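PDB 6BZN: halogenase PltM from Pseudomonas fluorescens, which is a flavin-dependent halogenase that can chlorinate, brominate or iodinate phenolic substrates. Local coordinates for residues P457-L462 with A466-F471; P348-G353 with R418-G423; I293-L298 with E307-A312. All blocks are in the same frame, centred on the assembly; numbering follows the deposited sequence.

Contact 1: P457-L462 with A466-F471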
# COMPACT_ATOMS: atom_id res chain seq x y z
N PRO A 457 12.52 11.10 -4.33
CA PRO A 457 11.24 10.52 -4.75
C PRO A 457 11.23 9.01 -4.53
O PRO A 457 12.23 8.32 -4.80
CB PRO A 457 11.13 10.91 -6.22
CG PRO A 457 12.54 11.14 -6.67
CD PRO A 457 13.30 11.62 -5.47
N GLY A 458 10.14 8.50 -3.98
CA GLY A 458 10.01 7.07 -3.69
C GLY A 458 10.51 6.66 -2.32
O GLY A 458 10.30 5.54 -1.90
N CYS A 459 11.19 7.55 -1.61
CA CYS A 459 11.72 7.25 -0.29
C CYS A 459 10.75 7.73 0.77
O CYS A 459 9.95 8.65 0.52
CB CYS A 459 13.11 7.87 -0.13
SG CYS A 459 14.26 7.29 -1.41
N LEU A 460 10.83 7.14 1.96
CA LEU A 460 9.81 7.36 2.99
C LEU A 460 9.64 8.82 3.41
O LEU A 460 8.51 9.27 3.63
CB LEU A 460 10.10 6.51 4.23
CG LEU A 460 10.10 4.98 4.07
CD1 LEU A 460 10.38 4.36 5.42
CD2 LEU A 460 8.79 4.47 3.52
N SER A 461 10.74 9.56 3.50
CA SER A 461 10.70 10.98 3.90
C SER A 461 10.37 11.93 2.76
O SER A 461 10.07 13.09 3.01
CB SER A 461 12.04 11.43 4.49
OG SER A 461 12.98 11.69 3.44
N LEU A 462 10.51 11.46 1.52
CA LEU A 462 10.46 12.28 0.29
C LEU A 462 11.60 13.28 0.12
O LEU A 462 12.13 13.41 -0.98
CB LEU A 462 9.13 13.02 0.10
CG LEU A 462 7.89 12.16 -0.21
CD1 LEU A 462 7.11 11.85 1.05
CD2 LEU A 462 6.98 12.90 -1.19
N ALA A 466 18.82 13.80 6.11
CA ALA A 466 19.14 13.16 7.38
C ALA A 466 18.36 11.85 7.56
O ALA A 466 18.95 10.83 7.94
CB ALA A 466 18.87 14.10 8.55
N TYR A 467 17.06 11.86 7.27
CA TYR A 467 16.29 10.63 7.39
C TYR A 467 16.82 9.56 6.44
O TYR A 467 16.99 8.40 6.83
CB TYR A 467 14.77 10.79 7.18
CG TYR A 467 14.17 9.41 7.25
CD1 TYR A 467 14.07 8.76 8.47
CD2 TYR A 467 13.91 8.69 6.09
CE1 TYR A 467 13.63 7.45 8.55
CE2 TYR A 467 13.47 7.37 6.16
CZ TYR A 467 13.33 6.76 7.39
OH TYR A 467 12.89 5.46 7.49
N GLU A 468 17.08 9.92 5.19
CA GLU A 468 17.50 8.92 4.22
C GLU A 468 18.87 8.34 4.55
O GLU A 468 19.16 7.18 4.22
CB GLU A 468 17.39 9.46 2.80
CG GLU A 468 15.97 9.91 2.41
CD GLU A 468 14.87 8.85 2.63
OE1 GLU A 468 15.16 7.64 2.62
OE2 GLU A 468 13.68 9.23 2.77
N SER A 469 19.70 9.12 5.23
CA SER A 469 20.95 8.62 5.83
C SER A 469 20.66 7.56 6.92
O SER A 469 21.30 6.49 6.95
CB SER A 469 21.76 9.78 6.42
OG SER A 469 22.86 9.30 7.17
N LEU A 470 19.71 7.86 7.81
CA LEU A 470 19.30 6.88 8.82
C LEU A 470 18.77 5.60 8.18
O LEU A 470 19.16 4.50 8.57
CB LEU A 470 18.25 7.47 9.78
CG LEU A 470 17.56 6.50 10.75
CD1 LEU A 470 18.54 5.88 11.72
CD2 LEU A 470 16.45 7.25 11.48
N PHE A 471 17.89 5.75 7.17
CA PHE A 471 17.30 4.59 6.53
C PHE A 471 18.36 3.73 5.85
O PHE A 471 18.39 2.53 6.07
CB PHE A 471 16.23 5.03 5.54
CG PHE A 471 15.53 3.89 4.87
CD1 PHE A 471 14.52 3.22 5.51
CD2 PHE A 471 15.88 3.51 3.57
CE1 PHE A 471 13.85 2.19 4.89
CE2 PHE A 471 15.21 2.47 2.94
CZ PHE A 471 14.20 1.80 3.60
O HOH W 1 13.31 5.80 2.74

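Contact 2: P348-G353 with R418-G423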
# COMPACT_ATOMS: atom_id res chain seq x y z
N PRO A 348 2.38 -6.87 1.58
CA PRO A 348 1.37 -6.08 2.29
C PRO A 348 1.90 -5.30 3.49
O PRO A 348 1.25 -4.33 3.93
CB PRO A 348 0.35 -7.12 2.75
CG PRO A 348 1.05 -8.45 2.63
CD PRO A 348 1.98 -8.29 1.47
N LEU A 349 3.06 -5.70 4.02
CA LEU A 349 3.60 -5.11 5.24
C LEU A 349 3.87 -3.63 5.10
O LEU A 349 4.64 -3.20 4.25
CB LEU A 349 4.90 -5.81 5.65
CG LEU A 349 5.49 -5.33 6.98
CD1 LEU A 349 4.61 -5.76 8.14
CD2 LEU A 349 6.92 -5.82 7.18
N PHE A 350 3.22 -2.85 5.95
CA PHE A 350 3.25 -1.37 5.95
C PHE A 350 2.40 -0.72 4.88
O PHE A 350 2.38 0.51 4.79
CB PHE A 350 4.67 -0.79 5.90
CG PHE A 350 5.52 -1.15 7.08
CD1 PHE A 350 5.12 -0.77 8.36
CD2 PHE A 350 6.70 -1.83 6.93
CE1 PHE A 350 5.88 -1.07 9.47
CE2 PHE A 350 7.47 -2.14 8.03
CZ PHE A 350 7.07 -1.76 9.30
N SER A 351 1.70 -1.52 4.06
CA SER A 351 0.71 -1.02 3.13
C SER A 351 1.26 0.11 2.22
O SER A 351 0.61 1.13 1.99
CB SER A 351 -0.56 -0.62 3.91
OG SER A 351 -1.68 -0.67 3.06
N ARG A 352 2.46 -0.10 1.70
CA ARG A 352 3.10 0.88 0.83
C ARG A 352 2.52 0.90 -0.60
O ARG A 352 2.62 1.92 -1.28
CB ARG A 352 4.62 0.66 0.77
CG ARG A 352 5.33 0.68 2.12
CD ARG A 352 5.04 1.93 2.96
NE ARG A 352 5.48 3.15 2.29
CZ ARG A 352 5.46 4.37 2.82
NH1 ARG A 352 5.00 4.58 4.07
NH2 ARG A 352 5.89 5.40 2.09
N GLY A 353 1.90 -0.19 -1.02
CA GLY A 353 1.32 -0.29 -2.38
C GLY A 353 0.33 0.81 -2.72
O GLY A 353 0.46 1.47 -3.75
N ARG A 418 11.01 2.11 14.78
CA ARG A 418 11.24 3.55 14.83
C ARG A 418 11.91 4.11 13.59
O ARG A 418 11.76 5.28 13.30
CB ARG A 418 12.06 3.92 16.08
CG ARG A 418 11.34 3.58 17.38
CD ARG A 418 12.23 2.86 18.39
NE ARG A 418 11.39 2.28 19.43
CZ ARG A 418 10.85 2.95 20.45
NH1 ARG A 418 11.10 4.26 20.65
NH2 ARG A 418 10.05 2.32 21.30
N VAL A 419 12.65 3.27 12.86
CA VAL A 419 13.23 3.66 11.56
C VAL A 419 12.10 3.87 10.54
O VAL A 419 12.01 4.93 9.90
CB VAL A 419 14.27 2.62 11.07
CG1 VAL A 419 14.80 2.95 9.68
CG2 VAL A 419 15.43 2.55 12.06
N TRP A 420 11.21 2.90 10.42
CA TRP A 420 9.99 3.06 9.61
C TRP A 420 9.15 4.26 10.07
O TRP A 420 8.75 5.11 9.26
CB TRP A 420 9.13 1.79 9.65
CG TRP A 420 7.72 2.05 9.23
CD1 TRP A 420 7.26 2.26 7.96
CD2 TRP A 420 6.58 2.17 10.08
NE1 TRP A 420 5.91 2.50 7.97
CE2 TRP A 420 5.47 2.46 9.26
CE3 TRP A 420 6.40 2.07 11.47
CZ2 TRP A 420 4.19 2.64 9.78
CZ3 TRP A 420 5.13 2.24 11.99
CH2 TRP A 420 4.04 2.53 11.14
N LEU A 421 8.87 4.33 11.37
CA LEU A 421 7.94 5.34 11.87
C LEU A 421 8.43 6.75 11.61
O LEU A 421 7.68 7.57 11.13
CB LEU A 421 7.67 5.15 13.36
CG LEU A 421 6.60 6.07 13.96
CD1 LEU A 421 5.23 5.72 13.43
CD2 LEU A 421 6.62 5.96 15.47
N SER A 422 9.69 7.04 11.95
CA SER A 422 10.26 8.36 11.75
C SER A 422 10.23 8.79 10.29
O SER A 422 9.91 9.94 9.99
CB SER A 422 11.68 8.47 12.33
OG SER A 422 12.61 7.54 11.74
N GLY A 423 10.52 7.86 9.38
CA GLY A 423 10.45 8.14 7.96
C GLY A 423 9.05 8.41 7.47
O GLY A 423 8.80 9.41 6.79
O HOH W 2 3.67 2.77 5.94

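Contact 3: I293-L298 with E307-A312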
# COMPACT_ATOMS: atom_id res chain seq x y z
N ILE A 293 -5.06 -25.95 5.94
CA ILE A 293 -4.12 -26.77 6.73
C ILE A 293 -2.93 -25.91 7.19
O ILE A 293 -2.52 -25.99 8.35
CB ILE A 293 -3.65 -28.04 5.95
CG1 ILE A 293 -4.85 -28.98 5.72
CG2 ILE A 293 -2.54 -28.77 6.70
CD1 ILE A 293 -4.65 -29.94 4.55
N GLU A 294 -2.40 -25.09 6.30
CA GLU A 294 -1.32 -24.16 6.67
C GLU A 294 -1.79 -23.19 7.77
O GLU A 294 -1.03 -22.90 8.70
CB GLU A 294 -0.79 -23.41 5.45
CG GLU A 294 -0.04 -24.27 4.45
CD GLU A 294 1.31 -24.80 4.97
OE1 GLU A 294 1.95 -24.14 5.82
OE2 GLU A 294 1.73 -25.88 4.51
N PHE A 295 -3.03 -22.72 7.67
CA PHE A 295 -3.59 -21.83 8.68
C PHE A 295 -3.62 -22.53 10.05
O PHE A 295 -3.11 -21.98 11.04
CB PHE A 295 -5.00 -21.36 8.28
CG PHE A 295 -5.60 -20.35 9.22
CD1 PHE A 295 -4.97 -19.13 9.47
CD2 PHE A 295 -6.83 -20.60 9.84
CE1 PHE A 295 -5.51 -18.20 10.34
CE2 PHE A 295 -7.39 -19.66 10.70
CZ PHE A 295 -6.73 -18.46 10.95
N ARG A 296 -4.14 -23.75 10.10
CA ARG A 296 -4.19 -24.51 11.34
C ARG A 296 -2.79 -24.80 11.91
O ARG A 296 -2.61 -24.72 13.13
CB ARG A 296 -4.98 -25.81 11.18
CG ARG A 296 -6.45 -25.63 10.84
CD ARG A 296 -7.27 -24.92 11.92
NE ARG A 296 -8.33 -24.09 11.34
CZ ARG A 296 -9.16 -23.29 12.02
NH1 ARG A 296 -9.09 -23.19 13.35
NH2 ARG A 296 -10.07 -22.57 11.36
N LYS A 297 -1.83 -25.13 11.05
CA LYS A 297 -0.44 -25.31 11.50
C LYS A 297 0.13 -24.04 12.14
O LYS A 297 0.80 -24.10 13.18
CB LYS A 297 0.48 -25.79 10.37
CG LYS A 297 0.23 -27.25 9.96
CD LYS A 297 1.31 -27.82 9.04
CE LYS A 297 1.38 -27.10 7.70
NZ LYS A 297 2.35 -27.74 6.76
N LEU A 298 -0.15 -22.89 11.52
CA LEU A 298 0.27 -21.61 12.07
C LEU A 298 -0.31 -21.38 13.47
O LEU A 298 0.42 -20.99 14.39
CB LEU A 298 -0.15 -20.46 11.15
CG LEU A 298 0.38 -19.08 11.50
CD1 LEU A 298 1.89 -19.05 11.35
CD2 LEU A 298 -0.27 -18.01 10.64
N GLU A 307 -6.10 -17.56 19.53
CA GLU A 307 -7.18 -17.02 20.36
C GLU A 307 -8.17 -16.10 19.60
O GLU A 307 -9.30 -15.90 20.06
CB GLU A 307 -6.61 -16.30 21.60
CG GLU A 307 -5.87 -17.21 22.57
CD GLU A 307 -6.71 -18.35 23.15
OE1 GLU A 307 -6.12 -19.40 23.48
OE2 GLU A 307 -7.94 -18.23 23.26
N HIS A 308 -7.77 -15.55 18.46
CA HIS A 308 -8.71 -14.78 17.64
C HIS A 308 -9.77 -15.62 16.97
O HIS A 308 -10.81 -15.08 16.60
CB HIS A 308 -8.00 -14.05 16.50
CG HIS A 308 -7.21 -12.87 16.92
ND1 HIS A 308 -7.80 -11.67 17.28
CD2 HIS A 308 -5.88 -12.67 16.97
CE1 HIS A 308 -6.85 -10.80 17.57
NE2 HIS A 308 -5.68 -11.38 17.38
N PHE A 309 -9.50 -16.91 16.76
CA PHE A 309 -10.20 -17.70 15.75
C PHE A 309 -11.03 -18.87 16.28
O PHE A 309 -11.53 -19.66 15.48
CB PHE A 309 -9.18 -18.22 14.74
CG PHE A 309 -8.43 -17.13 14.05
CD1 PHE A 309 -9.08 -16.29 13.15
CD2 PHE A 309 -7.09 -16.88 14.34
CE1 PHE A 309 -8.41 -15.26 12.52
CE2 PHE A 309 -6.41 -15.85 13.71
CZ PHE A 309 -7.07 -15.03 12.81
N LYS A 310 -11.22 -18.95 17.60
CA LYS A 310 -11.89 -20.10 18.22
C LYS A 310 -13.30 -20.31 17.68
O LYS A 310 -13.70 -21.45 17.45
CB LYS A 310 -11.94 -19.98 19.75
CG LYS A 310 -10.59 -20.03 20.43
CD LYS A 310 -10.00 -21.43 20.37
CE LYS A 310 -8.61 -21.46 20.95
NZ LYS A 310 -8.21 -22.87 21.19
N ASP A 311 -14.02 -19.21 17.47
CA ASP A 311 -15.37 -19.24 16.92
C ASP A 311 -15.47 -18.68 15.50
O ASP A 311 -16.57 -18.50 15.00
CB ASP A 311 -16.30 -18.46 17.85
CG ASP A 311 -16.30 -19.02 19.26
OD1 ASP A 311 -16.42 -20.25 19.39
OD2 ASP A 311 -16.19 -18.24 20.24
N ALA A 312 -14.33 -18.44 14.84
CA ALA A 312 -14.31 -17.80 13.52
C ALA A 312 -14.73 -18.77 12.42
O ALA A 312 -14.48 -19.96 12.52
CB ALA A 312 -12.93 -17.23 13.21
O HOH W 3 -11.40 -20.78 12.78

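Contact 1: P457-L462 with A466-F471
E468 OE2 is gripped twice by S461. The hydroxyl bond is short, with S461 OG 2.6 Å from E468 OE2 on the anti lone pair of that oxygen. The amide S461 N lies 3.0 Å from E468 OE2, at an N-H...O angle of 152°, and meets it nearly along the C-O axis. S461 holds its OG between the backbone N and the carbonyl carbon (chi1 79°). This sets hydroxyl and amide toward the same oxygen. E468 bends at chi2, -53°, folding its carboxylate back toward the loop. C459 CB packs against this carboxylate, 3.3 Å from E468 OE2. The other oxygen reaches the loop through a water, which donates to E468 OE1 and accepts from L460 N. That water sits above one face of the F471 ring, toward its rim. Side-chain packing runs alongside. S461 CB touches Y467 CD2 at 3.7 Å, and L460 CB touches Y467 CE2 at 4.0 Å. The methyl L460 CD1 comes 3.4 Å from Y467 OH, a hydroxyl hydrogen-bonded to V419 O on helix 410-441. L460 CD1 goes on to F471 CE1, 4.1 Å away. S461 OG also takes a bond from S464 N. The arrangement is a loop-helix junction: the central amides of the type I beta turn C459 to L462 are tied to E468 in the first turn of helix 465-483, S461 N directly and L460 N through the water.

Contact 2: P348-G353 with R418-G423
F350 and W420 lie face to face. The F350 ring centre is 3.8 Å from that of the five-membered ring of W420, and the two planes are tilted by 22°. F350 CE1 sits over the centre of the indole, 3.4 Å above its plane. F350 CD1 meets W420 CE2 at 3.4 Å. Over the F350 ring, W420 CD1 lies toward the rim of one face. The W420 side chain leaves its helix with CG roughly opposite the backbone N (chi1 161°), which carries the indole toward the loop. Both rings are buried. F350 is the third residue of a type II beta turn, P348 to S351, and has the positive phi that this position requires. The turn comes just before helix 352-374. It belongs to the FAD site: S351 contacts FAD in a structure of this protein, although no FAD is bound in this model. S351 OG is also hydrogen-bonded to A65 O, and A65 is another FAD-contacting residue. The stack thus packs the turn against helix 410-441. A water links the indole edge to the backbone of the turn. It accepts from W420 NE1 at 3.0 Å, in the indole plane, and donates to F350 O at 2.8 Å. It also lies in the guanidinium plane of R352, accepting from R352 NH1 at 2.9 Å. The NE1 bond, with the water held by F350 O and R352 NH1, probably helps to fix the rotation of the indole. R352 NH1 has a second partner, a salt bridge to E69.

Contact 3: I293-L298 with E307-A312
The F309 ring is covered on both faces. F295 CZ stands 3.6 Å above the centre of one face, and H308 CB lies at the same height over the opposite face. A312 CB lies at the ring edge. F295 points its edge at F309 in a T-shaped stack, with ring centres 5.0 Å apart and planes at 79°. F295 CZ is almost equally far from all six F309 ring atoms, the nearest being F309 CD2 at 3.8 Å. The F295 chi1 of -175° turns CG away from the backbone N and sends the ring toward the loop. The pair is plain core packing between helix 291-301 and the loop that enters strand 313-321, an outer strand of the mixed sheet. M222 of strand 215-223 touches both rings, and W318 meets F295. Beside the ring pair, R296 lays one guanidinium face near F295 CE2, toward the rim. R296 NH2 donates to a water at 2.6 Å, which in turn donates to F309 O at 2.9 Å and more loosely to A312 O. The water thus links the helix to both ends of the type I turn F309 to A312. R296 NE is salt-bridged to E292.

How the contacts relate
Contact 3 comes first along the chain, then contact 2, then contact 1. Contacts 1 and 2 are neighbours, with centres about 12 Å apart. They touch where helix 465-483 packs on helix 410-441: Y467 CZ lies 3.2 Å from G423 CA. They also meet where L460 of the 457-462 loop packs on R352. Together they tie the C-terminal helices to the start of helix 352-374, beside the FAD site. Contact 3 is remote, its centre about 27 Å from that of contact 2 and about 38 Å from that of contact 1. It joins helix 291-301 to the loop that leads into strand 313-321 of the mixed sheet, away from the annotated sites.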